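Local coordinates for chitin binding domain (Burkholderia pseudomallei, PDB 3UAM), which probably binds chitin or a related polysaccharide and, as a member of the AA10 lytic polysaccharide monooxygenase family, may cleave it oxidatively, at residues R30-L34 with A92-E96; N95-S99 with T140-L144; Q112-W118 with T179-L185; P123-W129 with A169-P175. All coordinates share one frame; numbering follows the deposited sequence.

Interaction 1: residues R30-L34 with A92-E96; sequences RAVYL and AQLNE
L94 reaches from its 3-10 turn onto helix 30-36 and offers a compact example of one methyl serving several partners. Its CD2 lies 3.6 Å from the CA of A31, 3.7 Å from CD1 of L34 and 3.7 Å from CG of R30, so the branch rests directly on helix backbone as well as on side chains. CD1 of the same leucine turns to the methyl of A31. R30 and L94 run past each other in opposite directions, and the arginine, bent about its CG-CD bond (chi3 -66°), brings NH1 within 2.7 Å of L94 O. The carbonyl oxygen sits in the guanidinium plane and the donor lies almost straight off the C=O; the N-H itself is less well aimed, at 138°. NH2 of R30 has its own carboxylate, D212, while W103 meets the guanidinium in a cation-pi contact, so the buried charge is held from several directions. Packing is looser elsewhere. L34 CD1 meets Q93 only at CB, 4.1 Å away, and NE2 of Q93 bonds to the backbone oxygens of A90 and R39. Toward E96 a water bridges R30 NH1 and E96 O in place of a direct bond. Such docking of a short helix on a remote turn is consistent with the long, largely irregular insertion, with short helices, that follows the first strand of the AA10 beta sandwich.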
loop_
_atom_site.group_PDB
_atom_site.type_symbol
_atom_site.label_atom_id
_atom_site.label_comp_id
_atom_site.label_asym_id
_atom_site.label_seq_id
_atom_site.Cartn_x
_atom_site.Cartn_y
_atom_site.Cartn_z
ATOM N N ARG A 30 4.036 8.813 -1.139
ATOM C CA ARG A 30 3.458 10.102 -0.831
ATOM C C ARG A 30 3.749 10.484 0.618
ATOM O O ARG A 30 4.118 11.629 0.894
ATOM C CB ARG A 30 1.959 10.072 -1.090
ATOM C CG ARG A 30 1.251 11.381 -0.822
ATOM C CD ARG A 30 -0.238 11.237 -0.980
ATOM N NE ARG A 30 -0.646 10.938 -2.358
ATOM C CZ ARG A 30 -1.927 10.812 -2.747
ATOM N NH1 ARG A 30 -2.906 11.006 -1.886
ATOM N NH2 ARG A 30 -2.241 10.531 -4.012
ATOM N N ALA A 31 3.597 9.524 1.528
ATOM C CA ALA A 31 3.785 9.800 2.956
ATOM C C ALA A 31 5.257 10.097 3.256
ATOM O O ALA A 31 5.551 11.000 4.046
ATOM C CB ALA A 31 3.285 8.657 3.815
ATOM N N VAL A 32 6.167 9.349 2.629
ATOM C CA VAL A 32 7.621 9.597 2.791
ATOM C C VAL A 32 7.978 11.020 2.342
ATOM O O VAL A 32 8.742 11.726 3.016
ATOM C CB VAL A 32 8.471 8.557 2.040
ATOM C CG1 VAL A 32 9.930 9.007 1.901
ATOM C CG2 VAL A 32 8.381 7.220 2.764
ATOM N N TYR A 33 7.413 11.454 1.220
ATOM C CA TYR A 33 7.665 12.812 0.762
ATOM C C TYR A 33 7.110 13.830 1.766
ATOM O O TYR A 33 7.716 14.872 1.973
ATOM C CB TYR A 33 7.029 13.070 -0.595
ATOM C CG TYR A 33 7.843 12.766 -1.822
ATOM C CD1 TYR A 33 9.214 12.997 -1.888
ATOM C CD2 TYR A 33 7.204 12.319 -2.962
ATOM C CE1 TYR A 33 9.920 12.750 -3.062
ATOM C CE2 TYR A 33 7.892 12.061 -4.116
ATOM C CZ TYR A 33 9.237 12.277 -4.166
ATOM O OH TYR A 33 9.848 12.037 -5.358
ATOM N N LEU A 34 5.963 13.550 2.386
ATOM C CA LEU A 34 5.466 14.459 3.424
ATOM C C LEU A 34 6.403 14.487 4.631
ATOM O O LEU A 34 6.688 15.558 5.185
ATOM C CB LEU A 34 4.036 14.118 3.837
ATOM C CG LEU A 34 2.958 14.475 2.803
ATOM C CD1 LEU A 34 1.571 14.342 3.432
ATOM C CD2 LEU A 34 3.148 15.867 2.223
ATOM N N ALA A 92 -4.179 12.607 8.031
ATOM C CA ALA A 92 -5.325 13.029 7.204
ATOM C C ALA A 92 -4.949 13.845 5.974
ATOM O O ALA A 92 -5.673 13.809 4.980
ATOM C CB ALA A 92 -6.344 13.807 8.039
ATOM N N GLN A 93 -3.842 14.591 6.045
ATOM C CA GLN A 93 -3.283 15.320 4.892
ATOM C C GLN A 93 -3.211 14.456 3.636
ATOM O O GLN A 93 -3.419 14.931 2.518
ATOM C CB GLN A 93 -1.843 15.791 5.190
ATOM C CG GLN A 93 -1.722 16.992 6.100
ATOM C CD GLN A 93 -0.291 17.225 6.620
ATOM O OE1 GLN A 93 0.402 18.118 6.156
ATOM N NE2 GLN A 93 0.150 16.404 7.579
ATOM N N LEU A 94 -2.894 13.180 3.833
ATOM C CA LEU A 94 -2.663 12.265 2.725
ATOM C C LEU A 94 -3.851 12.085 1.796
ATOM O O LEU A 94 -3.654 11.780 0.635
ATOM C CB LEU A 94 -2.202 10.901 3.248
ATOM C CG LEU A 94 -0.786 10.912 3.847
ATOM C CD1 LEU A 94 -0.641 9.733 4.800
ATOM C CD2 LEU A 94 0.305 10.879 2.769
ATOM N N ASN A 95 -5.056 12.278 2.315
ATOM C CA ASN A 95 -6.293 12.059 1.560
ATOM C C ASN A 95 -6.775 13.214 0.702
ATOM O O ASN A 95 -7.779 13.081 -0.015
ATOM C CB ASN A 95 -7.409 11.678 2.541
ATOM C CG ASN A 95 -7.107 10.384 3.268
ATOM O OD1 ASN A 95 -6.627 9.420 2.649
ATOM N ND2 ASN A 95 -7.358 10.352 4.574
ATOM N N GLU A 96 -6.084 14.346 0.776
ATOM C CA GLU A 96 -6.440 15.457 -0.063
ATOM C C GLU A 96 -6.301 15.079 -1.542
ATOM O O GLU A 96 -5.394 14.369 -1.929
ATOM C CB GLU A 96 -5.591 16.688 0.261
ATOM C CG GLU A 96 -5.847 17.239 1.650
ATOM C CD GLU A 96 -7.260 17.774 1.844
ATOM O OE1 GLU A 96 -7.929 18.193 0.865
ATOM O OE2 GLU A 96 -7.689 17.799 3.013
HETATM O O HOH W 1 -5.325 11.805 -3.018
#

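Interaction 2: residues N95-S99 with T140-L144; sequences NEPDS and TQARL
R143 lays its side chain along the backbone of N95 to P97, and shows how one arginine can meet a chain without a direct hydrogen bond to it. With CG anti to the carbonyl carbon (chi1 -69°) and an extended run from there to NE, the chain tracks the opposing peptide. CB lies 4.0 Å from N95 O; CG approaches that oxygen more closely, at 3.5 Å, and also touches CD of P97. CD remains near N95 O, and NE lies beside P97 CD, which sits with E96 CA over one face of the guanidinium. NH1 is 3.4 Å from N95 O at an angle too poor for a hydrogen bond. NH2 of R143 ends 3.2 Å from OE1 of E96, which lies well out of the guanidinium plane with no N-H aimed at it, so this long, weak salt bridge rests on charge alone. CB of P97 presses on Q141 O at 3.2 Å. The amide of Q141 is steadied by T140 OG1, and its NE2 also gives a weak bond to D98 OD2 at 3.4 Å; the other oxygen of D98 serves K105 and W103 N. Water does much of the remaining joining: one molecule links D98 N to the carbonyls of T140 and A142, and another joins N95 O to L144 N. The chemistry implies a partly solvated seam held by apolar stems, electrostatics and bridging waters.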
loop_
_atom_site.group_PDB
_atom_site.type_symbol
_atom_site.label_atom_id
_atom_site.label_comp_id
_atom_site.label_asym_id
_atom_site.label_seq_id
_atom_site.Cartn_x
_atom_site.Cartn_y
_atom_site.Cartn_z
ATOM N N ASN A 95 -5.056 12.278 2.315
ATOM C CA ASN A 95 -6.293 12.059 1.560
ATOM C C ASN A 95 -6.775 13.214 0.702
ATOM O O ASN A 95 -7.779 13.081 -0.015
ATOM C CB ASN A 95 -7.409 11.678 2.541
ATOM C CG ASN A 95 -7.107 10.384 3.268
ATOM O OD1 ASN A 95 -6.627 9.420 2.649
ATOM N ND2 ASN A 95 -7.358 10.352 4.574
ATOM N N GLU A 96 -6.084 14.346 0.776
ATOM C CA GLU A 96 -6.440 15.457 -0.063
ATOM C C GLU A 96 -6.301 15.079 -1.542
ATOM O O GLU A 96 -5.394 14.369 -1.929
ATOM C CB GLU A 96 -5.591 16.688 0.261
ATOM C CG GLU A 96 -5.847 17.239 1.650
ATOM C CD GLU A 96 -7.260 17.774 1.844
ATOM O OE1 GLU A 96 -7.929 18.193 0.865
ATOM O OE2 GLU A 96 -7.689 17.799 3.013
ATOM N N PRO A 97 -7.211 15.580 -2.374
ATOM C CA PRO A 97 -7.109 15.341 -3.797
ATOM C C PRO A 97 -5.965 16.126 -4.384
ATOM O O PRO A 97 -5.563 17.157 -3.812
ATOM C CB PRO A 97 -8.438 15.885 -4.334
ATOM C CG PRO A 97 -8.768 16.996 -3.405
ATOM C CD PRO A 97 -8.269 16.553 -2.049
ATOM N N ASP A 98 -5.490 15.687 -5.541
ATOM C CA ASP A 98 -4.384 16.362 -6.223
ATOM C C ASP A 98 -4.753 17.800 -6.642
ATOM O O ASP A 98 -3.888 18.691 -6.707
ATOM C CB ASP A 98 -3.928 15.542 -7.415
ATOM C CG ASP A 98 -2.704 16.116 -8.070
ATOM O OD1 ASP A 98 -1.655 16.144 -7.409
ATOM O OD2 ASP A 98 -2.810 16.526 -9.234
ATOM N N SER A 99 -6.036 18.050 -6.872
ATOM C CA SER A 99 -6.517 19.419 -7.115
ATOM C C SER A 99 -6.067 20.442 -6.046
ATOM O O SER A 99 -5.967 21.614 -6.318
ATOM C CB SER A 99 -8.055 19.432 -7.180
ATOM O OG SER A 99 -8.645 19.074 -5.933
ATOM N N THR A 140 -8.437 12.147 -12.151
ATOM C CA THR A 140 -7.189 12.350 -11.412
ATOM C C THR A 140 -7.268 13.433 -10.359
ATOM O O THR A 140 -6.387 13.518 -9.534
ATOM C CB THR A 140 -6.017 12.730 -12.350
ATOM O OG1 THR A 140 -6.201 14.073 -12.795
ATOM C CG2 THR A 140 -5.929 11.759 -13.563
ATOM N N GLN A 141 -8.285 14.283 -10.418
ATOM C CA GLN A 141 -8.450 15.365 -9.457
ATOM C C GLN A 141 -9.343 15.003 -8.243
ATOM O O GLN A 141 -9.548 15.831 -7.357
ATOM C CB GLN A 141 -8.991 16.591 -10.189
ATOM C CG GLN A 141 -8.063 17.044 -11.317
ATOM C CD GLN A 141 -6.670 17.408 -10.798
ATOM O OE1 GLN A 141 -6.492 18.463 -10.228
ATOM N NE2 GLN A 141 -5.686 16.512 -10.974
ATOM N N ALA A 142 -9.832 13.770 -8.182
ATOM C CA ALA A 142 -10.725 13.352 -7.104
ATOM C C ALA A 142 -9.949 12.738 -5.934
ATOM O O ALA A 142 -8.803 12.363 -6.077
ATOM C CB ALA A 142 -11.728 12.339 -7.629
ATOM N N ARG A 143 -10.603 12.609 -4.786
ATOM C CA ARG A 143 -10.044 11.821 -3.698
ATOM C C ARG A 143 -10.062 10.380 -4.170
ATOM O O ARG A 143 -10.952 10.000 -4.915
ATOM C CB ARG A 143 -10.846 11.991 -2.419
ATOM C CG ARG A 143 -10.706 13.391 -1.837
ATOM C CD ARG A 143 -11.493 13.542 -0.565
ATOM N NE ARG A 143 -11.335 14.905 -0.089
ATOM C CZ ARG A 143 -10.763 15.271 1.054
ATOM N NH1 ARG A 143 -10.311 14.359 1.937
ATOM N NH2 ARG A 143 -10.689 16.573 1.332
ATOM N N LEU A 144 -9.071 9.605 -3.753
ATOM C CA LEU A 144 -8.868 8.252 -4.272
ATOM C C LEU A 144 -10.025 7.367 -3.855
ATOM O O LEU A 144 -10.466 7.425 -2.717
ATOM C CB LEU A 144 -7.568 7.648 -3.733
ATOM C CG LEU A 144 -6.274 8.358 -4.097
ATOM C CD1 LEU A 144 -5.083 7.681 -3.441
ATOM C CD2 LEU A 144 -6.118 8.328 -5.592
HETATM O O HOH W 2 -7.579 10.754 -1.635
HETATM O O HOH W 3 -7.984 15.053 4.315
HETATM O O HOH W 4 -6.534 13.378 -6.815
HETATM O O HOH W 5 -10.963 17.913 -6.680
#

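Interaction 3: residues Q112-W118 with T179-L185; sequences QSLQISW and TIHEFNL
Q112 opens the ladder before the strand proper, its carbonyl taking the N-H of L185 in a nearly straight bond (2.9 Å, 171°). S113 follows in a non-hydrogen-bonded pair with N184, whose ND2 binds G111 O. L114 exchanges backbone bonds with F183 in both directions, and its CD2 meets L185 CD2 at 3.7 Å. Q115, on the outer face, lays CG against I180 CG2 at 3.5 Å, while its extended chain carries NE2 to within 3.9 Å of E182 OE1. At I116, paired with H181 by two bonds, CG1 touches F183 CZ at 3.7 Å; the phenylalanine is brought there by an uncommon chi1 of 45°, with CG lodged between backbone N and carbonyl carbon. S117 pairs with I180 and places its CA 3.3 Å from T179 O. W118 closes the series: its N-H meets T179 O, the return bond is more bent, and its CB touches T179 CB. This antiparallel pair, which strand 21-26 extends into a three-stranded sheet, is therefore two-sided: the inner face is mainly apolar and aromatic, with W118 NE1 and H181 ND1 satisfied by Y131 OH, and the exposed face carries S113, Q115, E182 and N184, with I180 among them.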
loop_
_atom_site.group_PDB
_atom_site.type_symbol
_atom_site.label_atom_id
_atom_site.label_comp_id
_atom_site.label_asym_id
_atom_site.label_seq_id
_atom_site.Cartn_x
_atom_site.Cartn_y
_atom_site.Cartn_z
ATOM N N GLN A 112 8.319 0.723 -18.153
ATOM C CA GLN A 112 9.506 0.887 -17.343
ATOM C C GLN A 112 9.625 -0.118 -16.181
ATOM O O GLN A 112 8.658 -0.330 -15.444
ATOM C CB GLN A 112 9.503 2.307 -16.764
ATOM C CG GLN A 112 10.784 2.690 -16.069
ATOM C CD GLN A 112 10.629 3.954 -15.260
ATOM O OE1 GLN A 112 10.075 4.955 -15.735
ATOM N NE2 GLN A 112 11.107 3.909 -14.025
ATOM N N SER A 113 10.814 -0.711 -16.026
ATOM C CA SER A 113 11.122 -1.559 -14.868
ATOM C C SER A 113 11.221 -0.697 -13.628
ATOM O O SER A 113 11.944 0.281 -13.613
ATOM C CB SER A 113 12.446 -2.308 -15.034
ATOM O OG SER A 113 12.455 -3.070 -16.207
ATOM N N LEU A 114 10.471 -1.045 -12.605
ATOM C CA LEU A 114 10.400 -0.231 -11.411
ATOM C C LEU A 114 10.710 -1.122 -10.238
ATOM O O LEU A 114 10.112 -2.182 -10.084
ATOM C CB LEU A 114 9.002 0.368 -11.260
ATOM C CG LEU A 114 8.834 1.437 -10.176
ATOM C CD1 LEU A 114 9.638 2.674 -10.532
ATOM C CD2 LEU A 114 7.364 1.771 -10.015
ATOM N N GLN A 115 11.684 -0.711 -9.442
ATOM C CA GLN A 115 12.040 -1.433 -8.239
ATOM C C GLN A 115 11.374 -0.745 -7.045
ATOM O O GLN A 115 11.517 0.466 -6.845
ATOM C CB GLN A 115 13.562 -1.439 -8.098
ATOM C CG GLN A 115 14.102 -2.483 -7.155
ATOM C CD GLN A 115 15.541 -2.849 -7.482
ATOM O OE1 GLN A 115 16.439 -2.116 -7.112
ATOM N NE2 GLN A 115 15.758 -3.991 -8.185
ATOM N N ILE A 116 10.623 -1.506 -6.273
ATOM C CA ILE A 116 9.988 -1.006 -5.057
ATOM C C ILE A 116 10.748 -1.533 -3.849
ATOM O O ILE A 116 11.052 -2.750 -3.789
ATOM C CB ILE A 116 8.548 -1.526 -4.908
ATOM C CG1 ILE A 116 7.726 -1.288 -6.182
ATOM C CG2 ILE A 116 7.873 -0.915 -3.671
ATOM C CD1 ILE A 116 7.553 0.155 -6.564
ATOM N N SER A 117 11.079 -0.644 -2.906
ATOM C CA SER A 117 11.683 -1.064 -1.656
ATOM C C SER A 117 10.798 -0.695 -0.468
ATOM O O SER A 117 10.482 0.472 -0.257
ATOM C CB SER A 117 13.064 -0.434 -1.457
ATOM O OG SER A 117 14.017 -0.911 -2.396
ATOM N N TRP A 118 10.449 -1.701 0.315
ATOM C CA TRP A 118 9.855 -1.531 1.661
ATOM C C TRP A 118 10.893 -1.582 2.742
ATOM O O TRP A 118 11.815 -2.393 2.675
ATOM C CB TRP A 118 8.889 -2.646 1.959
ATOM C CG TRP A 118 7.622 -2.606 1.165
ATOM C CD1 TRP A 118 7.401 -3.090 -0.125
ATOM C CD2 TRP A 118 6.330 -2.092 1.607
ATOM N NE1 TRP A 118 6.102 -2.897 -0.488
ATOM C CE2 TRP A 118 5.414 -2.287 0.503
ATOM C CE3 TRP A 118 5.865 -1.491 2.775
ATOM C CZ2 TRP A 118 4.085 -1.901 0.582
ATOM C CZ3 TRP A 118 4.530 -1.115 2.839
ATOM C CH2 TRP A 118 3.666 -1.312 1.765
ATOM N N THR A 179 12.245 -5.288 1.838
ATOM C CA THR A 179 11.645 -6.090 0.783
ATOM C C THR A 179 11.788 -5.342 -0.550
ATOM O O THR A 179 11.324 -4.207 -0.689
ATOM C CB THR A 179 10.159 -6.343 1.042
ATOM O OG1 THR A 179 9.990 -6.891 2.361
ATOM C CG2 THR A 179 9.571 -7.301 -0.045
ATOM N N ILE A 180 12.421 -5.989 -1.517
ATOM C CA ILE A 180 12.659 -5.412 -2.825
ATOM C C ILE A 180 11.877 -6.165 -3.910
ATOM O O ILE A 180 12.110 -7.352 -4.153
ATOM C CB ILE A 180 14.147 -5.440 -3.138
ATOM C CG1 ILE A 180 14.893 -4.707 -2.019
ATOM C CG2 ILE A 180 14.436 -4.782 -4.481
ATOM C CD1 ILE A 180 16.190 -5.374 -1.676
ATOM N N HIS A 181 10.953 -5.460 -4.551
ATOM C CA HIS A 181 10.126 -6.018 -5.621
ATOM C C HIS A 181 10.426 -5.295 -6.887
ATOM O O HIS A 181 10.761 -4.114 -6.846
ATOM C CB HIS A 181 8.659 -5.868 -5.272
ATOM C CG HIS A 181 8.226 -6.742 -4.109
ATOM N ND1 HIS A 181 7.352 -6.329 -3.174
ATOM C CD2 HIS A 181 8.579 -8.050 -3.768
ATOM C CE1 HIS A 181 7.140 -7.328 -2.289
ATOM N NE2 HIS A 181 7.902 -8.373 -2.643
ATOM N N GLU A 182 10.301 -5.979 -8.016
ATOM C CA GLU A 182 10.530 -5.349 -9.321
ATOM C C GLU A 182 9.504 -5.834 -10.323
ATOM O O GLU A 182 9.253 -7.032 -10.436
ATOM C CB GLU A 182 11.948 -5.645 -9.854
ATOM C CG GLU A 182 12.286 -4.912 -11.163
ATOM C CD GLU A 182 13.784 -4.844 -11.445
ATOM O OE1 GLU A 182 14.450 -5.887 -11.294
ATOM O OE2 GLU A 182 14.306 -3.739 -11.792
ATOM N N PHE A 183 8.927 -4.902 -11.065
ATOM C CA PHE A 183 7.999 -5.243 -12.136
ATOM C C PHE A 183 7.960 -4.136 -13.185
ATOM O O PHE A 183 8.527 -3.065 -12.985
ATOM C CB PHE A 183 6.599 -5.494 -11.564
ATOM C CG PHE A 183 6.148 -4.477 -10.554
ATOM C CD1 PHE A 183 5.582 -3.289 -10.954
ATOM C CD2 PHE A 183 6.235 -4.746 -9.186
ATOM C CE1 PHE A 183 5.138 -2.367 -10.018
ATOM C CE2 PHE A 183 5.804 -3.819 -8.242
ATOM C CZ PHE A 183 5.254 -2.628 -8.660
ATOM N N ASN A 184 7.268 -4.390 -14.285
ATOM C CA ASN A 184 7.150 -3.403 -15.332
ATOM C C ASN A 184 5.872 -2.640 -15.168
ATOM O O ASN A 184 4.808 -3.241 -14.984
ATOM C CB ASN A 184 7.164 -4.062 -16.700
ATOM C CG ASN A 184 8.487 -4.704 -16.998
ATOM O OD1 ASN A 184 8.663 -5.893 -16.759
ATOM N ND2 ASN A 184 9.452 -3.912 -17.468
ATOM N N LEU A 185 5.961 -1.317 -15.260
ATOM C CA LEU A 185 4.765 -0.490 -15.263
ATOM C C LEU A 185 3.991 -0.729 -16.559
ATOM O O LEU A 185 4.597 -0.947 -17.612
ATOM C CB LEU A 185 5.125 1.006 -15.139
ATOM C CG LEU A 185 5.773 1.480 -13.841
ATOM C CD1 LEU A 185 6.153 2.965 -13.917
ATOM C CD2 LEU A 185 4.857 1.198 -12.660
#

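Interaction 4: residues P123-W129 with A169-P175; sequences PHKTRRW and ADKELIP
T126 N-H makes the one direct hydrogen bond across this contact, to L173 O at 2.8 Å and 151°. The donor stands above the carbonyl plane, off the lone-pair directions. The hydroxyl of T126 donates in turn to H124 O and is also bonded to W198 NE1, which fixes its rotation. A second polar link runs through water, which accepts from K125 NZ and donates to D170 OD1; the two charges stand 4.2 Å apart, beyond a salt bridge, and Y164 O takes another bond from the lysine. All-anti beyond CG, the K125 chain lies along the helix, with CG 3.7 Å from I174 CG1 and NZ 3.9 Å from A169 CB. L173 sends CD2 to T126 O and to R127 NH1, while the guanidinium of R127 is held by D69, N159 and Y161. Outermost is a proline pair: P123 CG lies 3.2 Å from P175 O and also touches I174 CG2. P175 CD sits on H124 O, and its CG meets the rim of W129 at CZ2, 4.0 Å away in the ring plane, whereas T126 CG2 lies over one face of that indole, toward its rim. W129 also stacks with W198 and lies near a nitrate ion, probably from the crystallisation liquor. The C-terminal end of helix 169-173 and the turn after it pack against the corner at R127, where the chain enters strand 126-133 of the LPMO beta sandwich.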
loop_
_atom_site.group_PDB
_atom_site.type_symbol
_atom_site.label_atom_id
_atom_site.label_comp_id
_atom_site.label_asym_id
_atom_site.label_seq_id
_atom_site.Cartn_x
_atom_site.Cartn_y
_atom_site.Cartn_z
ATOM N N PRO A 123 9.153 -6.098 11.759
ATOM C CA PRO A 123 8.230 -6.489 10.706
ATOM C C PRO A 123 7.272 -7.579 11.114
ATOM O O PRO A 123 7.594 -8.441 11.909
ATOM C CB PRO A 123 9.155 -6.966 9.556
ATOM C CG PRO A 123 10.489 -7.201 10.193
ATOM C CD PRO A 123 10.560 -6.235 11.338
ATOM N N HIS A 124 6.068 -7.494 10.586
ATOM C CA HIS A 124 5.016 -8.484 10.833
ATOM C C HIS A 124 5.186 -9.735 10.016
ATOM O O HIS A 124 5.817 -9.724 8.943
ATOM C CB HIS A 124 3.679 -7.867 10.432
ATOM C CG HIS A 124 3.064 -6.995 11.483
ATOM N ND1 HIS A 124 2.614 -7.491 12.642
ATOM C CD2 HIS A 124 2.827 -5.622 11.511
ATOM C CE1 HIS A 124 2.089 -6.487 13.384
ATOM N NE2 HIS A 124 2.210 -5.341 12.681
ATOM N N LYS A 125 4.597 -10.828 10.493
ATOM C CA LYS A 125 4.335 -11.993 9.623
ATOM C C LYS A 125 3.480 -11.573 8.428
ATOM O O LYS A 125 2.423 -11.018 8.603
ATOM C CB LYS A 125 3.610 -13.083 10.396
ATOM C CG LYS A 125 4.459 -13.752 11.452
ATOM C CD LYS A 125 3.688 -14.820 12.206
ATOM C CE LYS A 125 4.569 -15.507 13.245
ATOM N NZ LYS A 125 3.867 -16.607 13.971
ATOM N N THR A 126 3.944 -11.840 7.220
ATOM C CA THR A 126 3.344 -11.279 6.003
ATOM C C THR A 126 2.660 -12.331 5.124
ATOM O O THR A 126 3.274 -13.326 4.780
ATOM C CB THR A 126 4.423 -10.621 5.160
ATOM O OG1 THR A 126 5.067 -9.604 5.928
ATOM C CG2 THR A 126 3.834 -10.027 3.864
ATOM N N ARG A 127 1.411 -12.093 4.735
ATOM C CA ARG A 127 0.757 -12.971 3.764
ATOM C C ARG A 127 1.103 -12.585 2.338
ATOM O O ARG A 127 1.404 -13.440 1.534
ATOM C CB ARG A 127 -0.766 -13.006 3.949
ATOM C CG ARG A 127 -1.470 -13.988 3.023
ATOM C CD ARG A 127 -0.853 -15.383 3.065
ATOM N NE ARG A 127 -0.829 -15.932 4.414
ATOM C CZ ARG A 127 -0.063 -16.947 4.817
ATOM N NH1 ARG A 127 0.797 -17.514 3.990
ATOM N NH2 ARG A 127 -0.112 -17.357 6.082
ATOM N N ARG A 128 1.060 -11.296 2.034
ATOM C CA ARG A 128 1.330 -10.818 0.680
ATOM C C ARG A 128 1.664 -9.318 0.628
ATOM O O ARG A 128 1.456 -8.576 1.592
ATOM C CB ARG A 128 0.140 -11.124 -0.238
ATOM C CG ARG A 128 -1.108 -10.308 0.072
ATOM C CD ARG A 128 -2.296 -10.548 -0.868
ATOM N NE ARG A 128 -2.782 -11.931 -0.838
ATOM C CZ ARG A 128 -3.429 -12.481 0.189
ATOM N NH1 ARG A 128 -3.656 -11.786 1.303
ATOM N NH2 ARG A 128 -3.839 -13.740 0.114
ATOM N N TRP A 129 2.209 -8.911 -0.520
ATOM C CA TRP A 129 2.282 -7.537 -0.938
ATOM C C TRP A 129 1.569 -7.480 -2.257
ATOM O O TRP A 129 1.725 -8.372 -3.088
ATOM C CB TRP A 129 3.715 -7.118 -1.191
ATOM C CG TRP A 129 4.620 -7.114 -0.009
ATOM C CD1 TRP A 129 5.022 -6.025 0.760
ATOM C CD2 TRP A 129 5.317 -8.258 0.557
ATOM N NE1 TRP A 129 5.910 -6.416 1.734
ATOM C CE2 TRP A 129 6.128 -7.739 1.668
ATOM C CE3 TRP A 129 5.379 -9.608 0.247
ATOM C CZ2 TRP A 129 6.935 -8.564 2.431
ATOM C CZ3 TRP A 129 6.197 -10.433 1.027
ATOM C CH2 TRP A 129 6.955 -9.909 2.103
ATOM N N ALA A 169 7.170 -20.544 10.606
ATOM C CA ALA A 169 6.550 -19.246 10.313
ATOM C C ALA A 169 7.477 -18.005 10.361
ATOM O O ALA A 169 7.374 -17.156 9.488
ATOM C CB ALA A 169 5.329 -19.025 11.217
ATOM N N ASP A 170 8.362 -17.884 11.352
ATOM C CA ASP A 170 9.183 -16.652 11.451
ATOM C C ASP A 170 10.063 -16.475 10.216
ATOM O O ASP A 170 10.059 -15.418 9.607
ATOM C CB ASP A 170 10.073 -16.615 12.703
ATOM C CG ASP A 170 9.283 -16.405 13.975
ATOM O OD1 ASP A 170 8.026 -16.278 13.906
ATOM O OD2 ASP A 170 9.920 -16.389 15.051
ATOM N N LYS A 171 10.770 -17.531 9.837
ATOM C CA LYS A 171 11.616 -17.533 8.650
ATOM C C LYS A 171 10.844 -17.417 7.328
ATOM O O LYS A 171 11.311 -16.743 6.387
ATOM C CB LYS A 171 12.467 -18.819 8.625
ATOM N N GLU A 172 9.689 -18.090 7.230
ATOM C CA GLU A 172 8.924 -18.107 5.985
ATOM C C GLU A 172 8.039 -16.880 5.813
ATOM O O GLU A 172 7.710 -16.532 4.697
ATOM C CB GLU A 172 8.052 -19.372 5.878
ATOM C CG GLU A 172 8.824 -20.682 5.917
ATOM C CD GLU A 172 9.928 -20.750 4.879
ATOM O OE1 GLU A 172 11.123 -20.888 5.236
ATOM O OE2 GLU A 172 9.608 -20.641 3.689
ATOM N N LEU A 173 7.622 -16.233 6.893
ATOM C CA LEU A 173 6.676 -15.121 6.753
ATOM C C LEU A 173 7.206 -13.750 7.152
ATOM O O LEU A 173 6.603 -12.745 6.765
ATOM C CB LEU A 173 5.362 -15.403 7.504
ATOM C CG LEU A 173 4.632 -16.693 7.080
ATOM C CD1 LEU A 173 3.374 -16.919 7.916
ATOM C CD2 LEU A 173 4.302 -16.676 5.598
ATOM N N ILE A 174 8.285 -13.674 7.928
ATOM C CA ILE A 174 8.717 -12.350 8.421
ATOM C C ILE A 174 9.926 -11.826 7.648
ATOM O O ILE A 174 10.971 -12.462 7.668
ATOM C CB ILE A 174 9.104 -12.349 9.912
ATOM C CG1 ILE A 174 7.983 -12.953 10.787
ATOM C CG2 ILE A 174 9.430 -10.910 10.360
ATOM C CD1 ILE A 174 8.429 -13.173 12.230
ATOM N N PRO A 175 9.796 -10.666 6.988
ATOM C CA PRO A 175 10.964 -10.034 6.365
ATOM C C PRO A 175 12.119 -9.888 7.351
ATOM O O PRO A 175 11.893 -9.555 8.516
ATOM C CB PRO A 175 10.452 -8.650 5.960
ATOM C CG PRO A 175 8.976 -8.809 5.817
ATOM C CD PRO A 175 8.577 -9.849 6.832
HETATM O O HOH W 6 6.033 -17.681 15.185
#

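Overall arrangement
The four contacts illustrate how chemistry follows position in one domain. Interaction 3 alone is a strand pair, dominated by regular backbone bonding. Interaction 4 is nested within the loop that interaction 3 closes, and the two touch where W129 meets the rings of W118 and H181 and the side chain of T179. Both are partly buried, interaction 3 with one buried and one exposed face. Interactions 1 and 2 share N95 and E96 on the other side from interaction 4, the centres of interactions 2 and 4 lying about 33 Å apart. Interaction 1 is buried, relying on leucine packing and a multiply held arginine; interaction 2, nearer the surface, substitutes waters and weak charge contacts.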